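PDB 1TED: alpha-pyrone synthesis polyketide synthase-like Pks18 from Mycobacterium tuberculosis, which probably extends medium- and long-chain aliphatic acyl-CoA starters with malonyl-CoA to make tri- and tetraketide alpha-pyrones, as a homodimeric type III polyketide synthase. Local coordinates for residues 369-374 / 387-392; 32-37 / 244-249. All blocks are in the same frame, centred on the assembly; numbering follows the deposited sequence.

Interaction 1: 369-374 / 387-392; sequences ISTGVA and LFDIIR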
ATOM      1  N   ILE A 369      -5.798   6.799 -33.421  1.00 41.80           N
ATOM      2  CA  ILE A 369      -5.713   5.779 -32.373  1.00 37.53           C
ATOM      3  C   ILE A 369      -4.389   5.029 -32.456  1.00 34.85           C
ATOM      4  O   ILE A 369      -4.165   4.211 -33.345  1.00 34.16           O
ATOM      5  CB  ILE A 369      -6.852   4.721 -32.426  1.00 36.61           C
ATOM      6  CG1 ILE A 369      -8.217   5.388 -32.318  1.00 32.69           C
ATOM      7  CG2 ILE A 369      -6.683   3.727 -31.264  1.00 36.88           C
ATOM      8  CD1 ILE A 369      -9.361   4.395 -32.247  1.00 30.94           C
ATOM      9  N   SER A 370      -3.505   5.325 -31.516  1.00 32.96           N
ATOM     10  CA  SER A 370      -2.207   4.674 -31.455  1.00 29.98           C
ATOM     11  C   SER A 370      -2.324   3.614 -30.361  1.00 28.78           C
ATOM     12  O   SER A 370      -2.890   3.877 -29.300  1.00 29.13           O
ATOM     13  CB  SER A 370      -1.136   5.705 -31.101  1.00 28.44           C
ATOM     14  OG  SER A 370      -1.220   6.809 -31.984  1.00 25.45           O
ATOM     15  N   THR A 371      -1.824   2.414 -30.615  1.00 26.72           N
ATOM     16  CA  THR A 371      -1.912   1.362 -29.609  1.00 25.07           C
ATOM     17  C   THR A 371      -0.555   1.178 -28.957  1.00 25.56           C
ATOM     18  O   THR A 371       0.443   1.013 -29.642  1.00 25.94           O
ATOM     19  CB  THR A 371      -2.371   0.028 -30.235  1.00 24.15           C
ATOM     20  OG1 THR A 371      -3.706   0.179 -30.725  1.00 26.06           O
ATOM     21  CG2 THR A 371      -2.344  -1.099 -29.210  1.00 21.72           C
ATOM     22  N   GLY A 372      -0.515   1.189 -27.634  1.00 24.51           N
ATOM     23  CA  GLY A 372       0.761   1.031 -26.975  1.00 24.58           C
ATOM     24  C   GLY A 372       0.769   0.096 -25.788  1.00 25.30           C
ATOM     25  O   GLY A 372      -0.274  -0.275 -25.249  1.00 26.12           O
ATOM     26  N   VAL A 373       1.975  -0.300 -25.403  1.00 23.79           N
ATOM     27  CA  VAL A 373       2.180  -1.168 -24.263  1.00 22.74           C
ATOM     28  C   VAL A 373       3.152  -0.453 -23.336  1.00 24.21           C
ATOM     29  O   VAL A 373       4.173   0.090 -23.776  1.00 23.79           O
ATOM     30  CB  VAL A 373       2.828  -2.517 -24.651  1.00 22.44           C
ATOM     31  CG1 VAL A 373       3.112  -3.317 -23.382  1.00 21.19           C
ATOM     32  CG2 VAL A 373       1.917  -3.309 -25.624  1.00 19.47           C
ATOM     33  N   ALA A 374       2.819  -0.433 -22.055  1.00 23.99           N
ATOM     34  CA  ALA A 374       3.684   0.187 -21.073  1.00 23.99           C
ATOM     35  C   ALA A 374       4.003  -0.883 -20.040  1.00 25.19           C
ATOM     36  O   ALA A 374       3.179  -1.763 -19.769  1.00 26.08           O
ATOM     37  CB  ALA A 374       2.984   1.362 -20.418  1.00 22.17           C
ATOM     38  N   LEU A 387      -1.824  -2.630 -21.748  1.00 24.89           N
ATOM     39  CA  LEU A 387      -2.001  -2.418 -23.181  1.00 24.49           C
ATOM     40  C   LEU A 387      -2.902  -1.183 -23.191  1.00 24.80           C
ATOM     41  O   LEU A 387      -3.835  -1.107 -22.395  1.00 26.52           O
ATOM     42  CB  LEU A 387      -2.737  -3.592 -23.850  1.00 22.80           C
ATOM     43  CG  LEU A 387      -3.174  -3.346 -25.312  1.00 21.99           C
ATOM     44  CD1 LEU A 387      -1.948  -3.198 -26.209  1.00 20.92           C
ATOM     45  CD2 LEU A 387      -4.030  -4.498 -25.815  1.00 17.95           C
ATOM     46  N   PHE A 388      -2.635  -0.217 -24.065  1.00 24.01           N
ATOM     47  CA  PHE A 388      -3.460   0.981 -24.084  1.00 26.38           C
ATOM     48  C   PHE A 388      -3.636   1.615 -25.455  1.00 27.07           C
ATOM     49  O   PHE A 388      -2.895   1.321 -26.393  1.00 29.77           O
ATOM     50  CB  PHE A 388      -2.884   2.013 -23.102  1.00 26.03           C
ATOM     51  CG  PHE A 388      -1.540   2.556 -23.502  1.00 26.38           C
ATOM     52  CD1 PHE A 388      -1.439   3.616 -24.402  1.00 26.69           C
ATOM     53  CD2 PHE A 388      -0.369   1.998 -22.992  1.00 25.70           C
ATOM     54  CE1 PHE A 388      -0.186   4.115 -24.789  1.00 27.00           C
ATOM     55  CE2 PHE A 388       0.886   2.489 -23.372  1.00 26.28           C
ATOM     56  CZ  PHE A 388       0.976   3.549 -24.271  1.00 25.65           C
ATOM     57  N   ASP A 389      -4.633   2.487 -25.552  1.00 27.42           N
ATOM     58  CA  ASP A 389      -4.952   3.218 -26.776  1.00 29.92           C
ATOM     59  C   ASP A 389      -4.980   4.732 -26.517  1.00 31.06           C
ATOM     60  O   ASP A 389      -5.589   5.188 -25.551  1.00 32.47           O
ATOM     61  CB  ASP A 389      -6.329   2.798 -27.308  1.00 29.89           C
ATOM     62  CG  ASP A 389      -6.263   1.625 -28.268  1.00 31.29           C
ATOM     63  OD1 ASP A 389      -5.165   1.061 -28.471  1.00 32.35           O
ATOM     64  OD2 ASP A 389      -7.322   1.266 -28.824  1.00 31.74           O
ATOM     65  N   ILE A 390      -4.300   5.502 -27.361  1.00 30.81           N
ATOM     66  CA  ILE A 390      -4.319   6.957 -27.243  1.00 31.46           C
ATOM     67  C   ILE A 390      -5.131   7.465 -28.437  1.00 32.09           C
ATOM     68  O   ILE A 390      -4.783   7.219 -29.599  1.00 31.33           O
ATOM     69  CB  ILE A 390      -2.907   7.592 -27.309  1.00 33.46           C
ATOM     70  CG1 ILE A 390      -2.047   7.135 -26.125  1.00 33.86           C
ATOM     71  CG2 ILE A 390      -3.028   9.121 -27.268  1.00 33.14           C
ATOM     72  CD1 ILE A 390      -0.614   7.657 -26.189  1.00 32.88           C
ATOM     73  N   ILE A 391      -6.222   8.164 -28.158  1.00 31.14           N
ATOM     74  CA  ILE A 391      -7.047   8.676 -29.233  1.00 32.97           C
ATOM     75  C   ILE A 391      -6.438   9.940 -29.838  1.00 34.70           C
ATOM     76  O   ILE A 391      -6.176  10.927 -29.138  1.00 35.15           O
ATOM     77  CB  ILE A 391      -8.481   8.947 -28.738  1.00 32.55           C
ATOM     78  CG1 ILE A 391      -9.061   7.649 -28.163  1.00 33.02           C
ATOM     79  CG2 ILE A 391      -9.337   9.473 -29.880  1.00 33.06           C
ATOM     80  CD1 ILE A 391     -10.531   7.668 -27.944  1.00 37.39           C
ATOM     81  N   ARG A 392      -6.182   9.890 -31.142  1.00 34.18           N
ATOM     82  CA  ARG A 392      -5.600  11.028 -31.836  1.00 35.79           C
ATOM     83  C   ARG A 392      -6.715  11.892 -32.412  1.00 36.39           C
ATOM     84  O   ARG A 392      -6.638  13.118 -32.367  1.00 37.71           O
ATOM     85  CB  ARG A 392      -4.664  10.545 -32.944  1.00 33.90           C
ATOM     86  CG  ARG A 392      -3.579   9.599 -32.450  1.00 31.92           C
ATOM     87  CD  ARG A 392      -2.763  10.206 -31.314  1.00 30.25           C
ATOM     88  NE  ARG A 392      -1.618   9.362 -30.974  1.00 29.94           N
ATOM     89  CZ  ARG A 392      -0.673   9.685 -30.095  1.00 28.83           C
ATOM     90  NH1 ARG A 392      -0.725  10.844 -29.445  1.00 26.10           N
ATOM     91  NH2 ARG A 392       0.338   8.856 -29.884  1.00 27.11           N
TER
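Phe388 lays its ring over the backbone of Gly372 in the antiparallel beta hairpin formed by strands 370-378 and 382-390, in the C-terminal half of the thiolase fold. The turn that puts it there is chi1 67°, which sets CG between its own backbone N and carbonyl carbon. Gly372 CA then sits 3.8 Å from the centroid of the Phe388 ring and close to the ring normal, a CH-pi contact over the face, while Ala374 CB approaches the ring at CE2. Beneath the ring the same two residues form a hydrogen-bonded pair, with Gly372 N giving to Phe388 O at 2.7 Å and Phe388 N to Gly372 O.

On the other face of the sheet, Thr371 and Asp389 run side by side in a non-hydrogen-bonded pair. Thr371 OG1 donates to Asp389 OD1 over 2.8 Å, meeting the syn side of the carboxylate but 30° out of its plane; Arg250 makes a salt bridge to the same oxygen. Ile369 CG2 lies against the second oxygen, Asp389 OD2, at 3.5 Å. Leu387 CD1 touches Thr371 CG2 at 3.7 Å and also reaches Val373 CG2, and helix 281-299 packs on Val373 and Leu387.

Where the paired strands end, Ser370 and Ile390 exchange two backbone bonds and Arg392 folds back, bent at chi2, across Ile390 CG2. Glu364 holds both Arg392 NH2, by a salt bridge, and Ser370 OG. Arg392 NE donates a hydrogen bond to Ser370 OG at 2.8 Å, the oxygen lying 4° out of the guanidinium plane.

Interaction 2: 32-37 / 244-249; sequences VAVIEG and PGKVVV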
ATOM      1  N   VAL A  32     -15.067   0.401 -19.931  1.00 28.99           N
ATOM      2  CA  VAL A  32     -13.617   0.417 -20.037  1.00 28.92           C
ATOM      3  C   VAL A  32     -13.037   1.623 -19.291  1.00 28.21           C
ATOM      4  O   VAL A  32     -13.573   2.730 -19.384  1.00 30.11           O
ATOM      5  CB  VAL A  32     -13.175   0.487 -21.504  1.00 30.20           C
ATOM      6  CG1 VAL A  32     -11.689   0.174 -21.601  1.00 31.60           C
ATOM      7  CG2 VAL A  32     -13.975  -0.510 -22.339  1.00 33.25           C
ATOM      8  N   ALA A  33     -11.950   1.410 -18.553  1.00 26.82           N
ATOM      9  CA  ALA A  33     -11.320   2.492 -17.799  1.00 26.34           C
ATOM     10  C   ALA A  33     -10.530   3.396 -18.734  1.00 27.24           C
ATOM     11  O   ALA A  33      -9.818   2.927 -19.622  1.00 26.70           O
ATOM     12  CB  ALA A  33     -10.409   1.930 -16.720  1.00 22.18           C
ATOM     13  N   VAL A  34     -10.668   4.699 -18.518  1.00 26.79           N
ATOM     14  CA  VAL A  34     -10.010   5.706 -19.330  1.00 26.83           C
ATOM     15  C   VAL A  34      -9.261   6.741 -18.484  1.00 26.93           C
ATOM     16  O   VAL A  34      -9.787   7.243 -17.495  1.00 24.71           O
ATOM     17  CB  VAL A  34     -11.065   6.444 -20.216  1.00 27.39           C
ATOM     18  CG1 VAL A  34     -10.448   7.665 -20.908  1.00 24.36           C
ATOM     19  CG2 VAL A  34     -11.631   5.474 -21.238  1.00 28.86           C
ATOM     20  N   ILE A  35      -8.021   7.035 -18.863  1.00 27.06           N
ATOM     21  CA  ILE A  35      -7.241   8.055 -18.169  1.00 27.08           C
ATOM     22  C   ILE A  35      -7.781   9.331 -18.797  1.00 28.50           C
ATOM     23  O   ILE A  35      -7.524   9.605 -19.959  1.00 27.29           O
ATOM     24  CB  ILE A  35      -5.739   7.948 -18.482  1.00 26.74           C
ATOM     25  CG1 ILE A  35      -5.175   6.656 -17.888  1.00 26.72           C
ATOM     26  CG2 ILE A  35      -5.010   9.174 -17.945  1.00 22.23           C
ATOM     27  CD1 ILE A  35      -3.791   6.298 -18.427  1.00 28.00           C
ATOM     28  N   GLU A  36      -8.538  10.099 -18.027  1.00 29.96           N
ATOM     29  CA  GLU A  36      -9.157  11.303 -18.544  1.00 32.20           C
ATOM     30  C   GLU A  36      -8.371  12.567 -18.233  1.00 31.77           C
ATOM     31  O   GLU A  36      -8.564  13.605 -18.864  1.00 31.34           O
ATOM     32  CB  GLU A  36     -10.595  11.366 -18.009  1.00 35.16           C
ATOM     33  CG  GLU A  36     -11.271  10.018 -18.200  1.00 39.15           C
ATOM     34  CD  GLU A  36     -12.776  10.032 -18.068  1.00 44.23           C
ATOM     35  OE1 GLU A  36     -13.281  10.431 -17.000  1.00 47.35           O
ATOM     36  OE2 GLU A  36     -13.458   9.617 -19.037  1.00 46.84           O
ATOM     37  N   GLY A  37      -7.465  12.457 -17.269  1.00 31.79           N
ATOM     38  CA  GLY A  37      -6.638  13.584 -16.891  1.00 30.29           C
ATOM     39  C   GLY A  37      -5.265  13.061 -16.536  1.00 29.82           C
ATOM     40  O   GLY A  37      -5.144  11.976 -15.972  1.00 29.63           O
ATOM     41  N   PRO A 244      -9.773  13.489 -28.454  1.00 39.61           N
ATOM     42  CA  PRO A 244      -8.324  13.344 -28.626  1.00 38.65           C
ATOM     43  C   PRO A 244      -7.558  13.553 -27.319  1.00 37.56           C
ATOM     44  O   PRO A 244      -7.892  14.434 -26.523  1.00 39.12           O
ATOM     45  CB  PRO A 244      -8.002  14.403 -29.677  1.00 37.40           C
ATOM     46  CG  PRO A 244      -9.203  14.350 -30.548  1.00 38.90           C
ATOM     47  CD  PRO A 244     -10.335  14.330 -29.527  1.00 38.68           C
ATOM     48  N   GLY A 245      -6.540  12.728 -27.100  1.00 34.89           N
ATOM     49  CA  GLY A 245      -5.760  12.836 -25.885  1.00 32.99           C
ATOM     50  C   GLY A 245      -6.160  11.822 -24.828  1.00 32.03           C
ATOM     51  O   GLY A 245      -5.355  11.490 -23.964  1.00 32.24           O
ATOM     52  N   LYS A 246      -7.396  11.332 -24.886  1.00 32.05           N
ATOM     53  CA  LYS A 246      -7.861  10.349 -23.911  1.00 34.01           C
ATOM     54  C   LYS A 246      -7.103   9.035 -24.092  1.00 34.95           C
ATOM     55  O   LYS A 246      -6.758   8.645 -25.214  1.00 33.59           O
ATOM     56  CB  LYS A 246      -9.376  10.117 -24.039  1.00 35.63           C
ATOM     57  CG  LYS A 246     -10.215  10.825 -22.961  1.00 38.74           C
ATOM     58  CD  LYS A 246     -10.292  12.330 -23.194  1.00 43.80           C
ATOM     59  CE  LYS A 246     -10.367  13.144 -21.887  1.00 45.08           C
ATOM     60  NZ  LYS A 246     -11.532  12.827 -21.002  1.00 49.61           N
ATOM     61  N   VAL A 247      -6.837   8.355 -22.981  1.00 33.82           N
ATOM     62  CA  VAL A 247      -6.092   7.102 -23.020  1.00 31.58           C
ATOM     63  C   VAL A 247      -6.927   5.960 -22.469  1.00 31.16           C
ATOM     64  O   VAL A 247      -7.298   5.973 -21.297  1.00 31.92           O
ATOM     65  CB  VAL A 247      -4.799   7.210 -22.182  1.00 29.17           C
ATOM     66  CG1 VAL A 247      -4.049   5.898 -22.208  1.00 28.35           C
ATOM     67  CG2 VAL A 247      -3.928   8.322 -22.712  1.00 29.13           C
ATOM     68  N   VAL A 248      -7.218   4.971 -23.309  1.00 30.53           N
ATOM     69  CA  VAL A 248      -8.005   3.815 -22.884  1.00 29.92           C
ATOM     70  C   VAL A 248      -7.111   2.715 -22.289  1.00 30.36           C
ATOM     71  O   VAL A 248      -6.137   2.285 -22.918  1.00 28.84           O
ATOM     72  CB  VAL A 248      -8.806   3.205 -24.074  1.00 30.25           C
ATOM     73  CG1 VAL A 248      -9.653   2.027 -23.593  1.00 28.55           C
ATOM     74  CG2 VAL A 248      -9.692   4.258 -24.705  1.00 28.12           C
ATOM     75  N   VAL A 249      -7.427   2.276 -21.075  1.00 29.36           N
ATOM     76  CA  VAL A 249      -6.661   1.206 -20.445  1.00 30.30           C
ATOM     77  C   VAL A 249      -7.364  -0.093 -20.838  1.00 31.47           C
ATOM     78  O   VAL A 249      -8.308  -0.544 -20.186  1.00 32.06           O
ATOM     79  CB  VAL A 249      -6.607   1.361 -18.897  1.00 30.73           C
ATOM     80  CG1 VAL A 249      -5.762   0.255 -18.290  1.00 30.17           C
ATOM     81  CG2 VAL A 249      -6.000   2.713 -18.531  1.00 27.49           C
TER
HETATM   82  O   HOH W   1     -10.647  -0.959 -18.770  1.00 37.72           O
HETATM   83  O   HOH W   2      -5.738  12.308 -20.931  1.00 35.59           O
HETATM   84  O   HOH W   3     -13.706  10.489 -21.715  1.00 36.36           O
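Val34 and Val248 form a non-hydrogen-bonded pair in two antiparallel strands, 32-41 and 247-256; the axes of the pieces 32-37 and 247-249 approach to 4.6 Å, their N-to-C directions 147° apart. Ile35 N gives to Val247 O at 2.8 Å; the return bond from Val247 N to Ile35 O is weak. Farther along, Val249 N donates to Ala33 O, and a water between Ala33 N and Val249 O bridges the strands there.

Side chains divide between the two faces of the sheet. On one, Ile35 and Val247 lie alongside each other, Ile35 CD1 3.8 Å from Val247 CG1, while the Ile35 side chain crosses that of Val249 at about a right angle, CG1 nearest CG2. Helix 349-361 packs on Val247. Val34 and Val248 point to the other face; near them Val32 CG1 lies 3.4 Å from Val248 CG1, tighter than usual carbon packing, and Val34 CG1 touches Lys246 CG at 3.8 Å.

Past Val34, the bent Lys246 chain brings NZ to 3.5 Å from Glu36 CB. Glu36 and Gly37 both face Val232 on the other neighbouring strand, a classic beta bulge. Glu36 OE2 stays 4.2 Å from Lys246 NZ, beyond salt-bridge range, and a water gives to OE2 and accepts a weak bond from NZ. The strand pairing therefore rests mainly on branched apolar side chains and backbone bonds, and the opposite charges at one end of the pairing probably add a mild, water-mediated attraction.

Overall arrangement
Interactions 1 and 2 lie about 9 Å apart, centre to centre, in one mixed sheet, where the strand order 32-41, 247-256, 382-390, 370-378 puts the two pairings on either side of a third. Strands 247-256 and 382-390 and the residues flanking them join the two: Asp389 O lies 2.8 Å from Val248 N and Ile391 O 2.7 Å from Gly245 N, both probable hydrogen bonds, and Phe388 CB packs on Val248 O. The segments of interaction 1 lie 13 residues apart within one hairpin, those of interaction 2 207 apart, bringing together strands from the N- and C-terminal halves. Both stand away from the probable nucleophile Cys175 and the probable substrate-binding His221.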